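PDB 4V2X: endo-beta-1,4-glucanase (cellulase B) from Bacillus halodurans, which probably hydrolyses beta-1,4-linked glucans as a family 5 glycoside hydrolase, joining its catalytic module to Ig-like and CBM46 modules. Local coordinates for residues 503-508 with 563-568. Numbering follows the deposited sequence.
Sequences GNSLAT and HFWSGE. With GOL (glycerol), chain F.
Asn504 OD1 accepts two hydrogen bonds, from Ser566 OG at 2.6 Å and from a water that also accepts from the backbone N atoms of Ser505 and Ser566. The serine hydroxyl meets OD1 almost head-on (C=O...O angle 161°) and in turn accepts from Glu568 N, forming an ST turn that overlaps the end of the type I turn Phe564-Gly567. Next to this turn, the antiparallel ladder carries a classic beta bulge: His563 O takes Ala507 N at 2.8 Å and, weakly, Thr508 N at 3.3 Å. The bulge turns Ala507 CB onto one face of the Trp565 indole, 3.6 Å from the five-membered ring centroid and 21° off its normal, a CH-pi contact. Leu506 CD1 similarly lies over a Phe564 face, 4.1 Å from the centroid. Trp565 CG stands beside its own backbone N (chi1 -76°), which lays the indole alongside Ser505 to Ala507; its NE1 points to a glycerol, probably from the crystallisation liquor, at a doubtfully short distance. Without the indole, as with an alanine here, Ala507 CB would probably lose its aromatic cover. The pair joins edge strand 506-513 to 556-564 in the CBM46 module; Tyr397 of strand 395-399 touches Trp565 and Ser566, and Tyr480 of strand 473-480 touches Asn504, placing the turn against the Ig-like module.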
loop_
_atom_site.group_PDB
_atom_site.type_symbol
_atom_site.label_atom_id
_atom_site.label_comp_id
_atom_site.label_asym_id
_atom_site.label_seq_id
_atom_site.Cartn_x
_atom_site.Cartn_y
_atom_site.Cartn_z
ATOM N N GLY A 503 45.897 33.314 13.461
ATOM C CA GLY A 503 46.210 32.326 12.433
ATOM C C GLY A 503 45.423 31.029 12.508
ATOM O O GLY A 503 45.653 30.120 11.704
ATOM N N ASN A 504 44.490 30.937 13.460
ATOM C CA ASN A 504 43.693 29.725 13.655
ATOM C C ASN A 504 42.352 29.770 12.947
ATOM O O ASN A 504 41.791 30.842 12.710
ATOM C CB ASN A 504 43.439 29.478 15.141
ATOM C CG ASN A 504 44.702 29.149 15.894
ATOM O OD1 ASN A 504 45.132 27.997 15.914
ATOM N ND2 ASN A 504 45.310 30.160 16.514
ATOM N N SER A 505 41.854 28.580 12.617
ATOM C CA SER A 505 40.519 28.401 12.069
ATOM C C SER A 505 39.679 27.644 13.093
ATOM O O SER A 505 40.121 26.623 13.624
ATOM C CB SER A 505 40.595 27.609 10.765
ATOM O OG SER A 505 39.309 27.263 10.289
ATOM N N LEU A 506 38.480 28.146 13.373
ATOM C CA LEU A 506 37.615 27.515 14.364
ATOM C C LEU A 506 36.929 26.299 13.767
ATOM O O LEU A 506 36.361 26.382 12.687
ATOM C CB LEU A 506 36.566 28.509 14.864
ATOM C CG LEU A 506 35.567 27.996 15.912
ATOM C CD1 LEU A 506 36.250 27.706 17.236
ATOM C CD2 LEU A 506 34.448 29.006 16.099
ATOM N N ALA A 507 36.953 25.180 14.494
ATOM C CA ALA A 507 36.285 23.953 14.062
ATOM C C ALA A 507 34.877 23.826 14.652
ATOM O O ALA A 507 33.905 23.606 13.926
ATOM C CB ALA A 507 37.123 22.743 14.442
ATOM N N THR A 508 34.774 23.965 15.964
ATOM C CA THR A 508 33.474 23.867 16.631
ATOM C C THR A 508 33.550 24.447 18.053
ATOM O O THR A 508 34.618 24.870 18.519
ATOM C CB THR A 508 32.941 22.407 16.597
ATOM O OG1 THR A 508 31.605 22.328 17.145
ATOM C CG2 THR A 508 33.891 21.464 17.322
ATOM N N HIS A 563 37.243 24.793 19.893
ATOM C CA HIS A 563 38.181 23.843 19.313
ATOM C C HIS A 563 38.656 24.375 17.976
ATOM O O HIS A 563 37.846 24.646 17.098
ATOM C CB HIS A 563 37.477 22.504 19.101
ATOM C CG HIS A 563 36.969 21.880 20.363
ATOM N ND1 HIS A 563 37.699 20.961 21.085
ATOM C CD2 HIS A 563 35.806 22.046 21.038
ATOM C CE1 HIS A 563 37.009 20.587 22.147
ATOM N NE2 HIS A 563 35.855 21.224 22.138
ATOM N N PHE A 564 39.970 24.519 17.826
ATOM C CA PHE A 564 40.562 25.019 16.585
ATOM C C PHE A 564 41.278 23.903 15.839
ATOM O O PHE A 564 41.721 22.925 16.437
ATOM C CB PHE A 564 41.520 26.178 16.880
ATOM C CG PHE A 564 40.850 27.352 17.528
ATOM C CD1 PHE A 564 40.665 27.388 18.906
ATOM C CD2 PHE A 564 40.370 28.404 16.759
ATOM C CE1 PHE A 564 40.030 28.463 19.508
ATOM C CE2 PHE A 564 39.733 29.477 17.354
ATOM C CZ PHE A 564 39.565 29.508 18.729
ATOM N N TRP A 565 41.386 24.059 14.526
ATOM C CA TRP A 565 41.959 23.020 13.668
ATOM C C TRP A 565 43.445 22.745 13.920
ATOM O O TRP A 565 43.954 21.688 13.544
ATOM C CB TRP A 565 41.710 23.360 12.199
ATOM C CG TRP A 565 40.298 23.074 11.809
ATOM C CD1 TRP A 565 39.321 23.976 11.546
ATOM C CD2 TRP A 565 39.699 21.783 11.692
ATOM N NE1 TRP A 565 38.146 23.330 11.253
ATOM C CE2 TRP A 565 38.351 21.980 11.343
ATOM C CE3 TRP A 565 40.172 20.476 11.851
ATOM C CZ2 TRP A 565 37.471 20.916 11.131
ATOM C CZ3 TRP A 565 39.296 19.420 11.642
ATOM C CH2 TRP A 565 37.959 19.649 11.287
ATOM N N SER A 566 44.128 23.702 14.536
ATOM C CA SER A 566 45.515 23.536 14.953
ATOM C C SER A 566 45.668 22.586 16.132
ATOM O O SER A 566 46.782 22.188 16.453
ATOM C CB SER A 566 46.085 24.889 15.368
ATOM O OG SER A 566 45.335 25.417 16.447
ATOM N N GLY A 567 44.558 22.265 16.798
ATOM C CA GLY A 567 44.588 21.493 18.027
ATOM C C GLY A 567 44.433 22.359 19.262
ATOM O O GLY A 567 44.243 21.829 20.359
ATOM N N GLU A 568 44.526 23.680 19.095
ATOM C CA GLU A 568 44.360 24.606 20.204
ATOM C C GLU A 568 42.927 24.543 20.711
ATOM O O GLU A 568 41.983 24.430 19.928
ATOM C CB GLU A 568 44.699 26.041 19.784
ATOM C CG GLU A 568 46.182 26.299 19.543
ATOM C CD GLU A 568 47.008 26.319 20.820
ATOM O OE1 GLU A 568 46.555 26.896 21.825
ATOM O OE2 GLU A 568 48.125 25.765 20.819
HETATM C C1 GOL F . 34.772 25.645 8.605
HETATM O O1 GOL F . 35.543 26.823 8.349
HETATM C C2 GOL F . 35.130 25.121 9.980
HETATM O O2 GOL F . 36.465 24.618 9.953
HETATM C C3 GOL F . 34.132 24.048 10.382
HETATM O O3 GOL F . 34.771 22.912 10.975
HETATM O O HOH W 1 43.405 26.530 13.824
#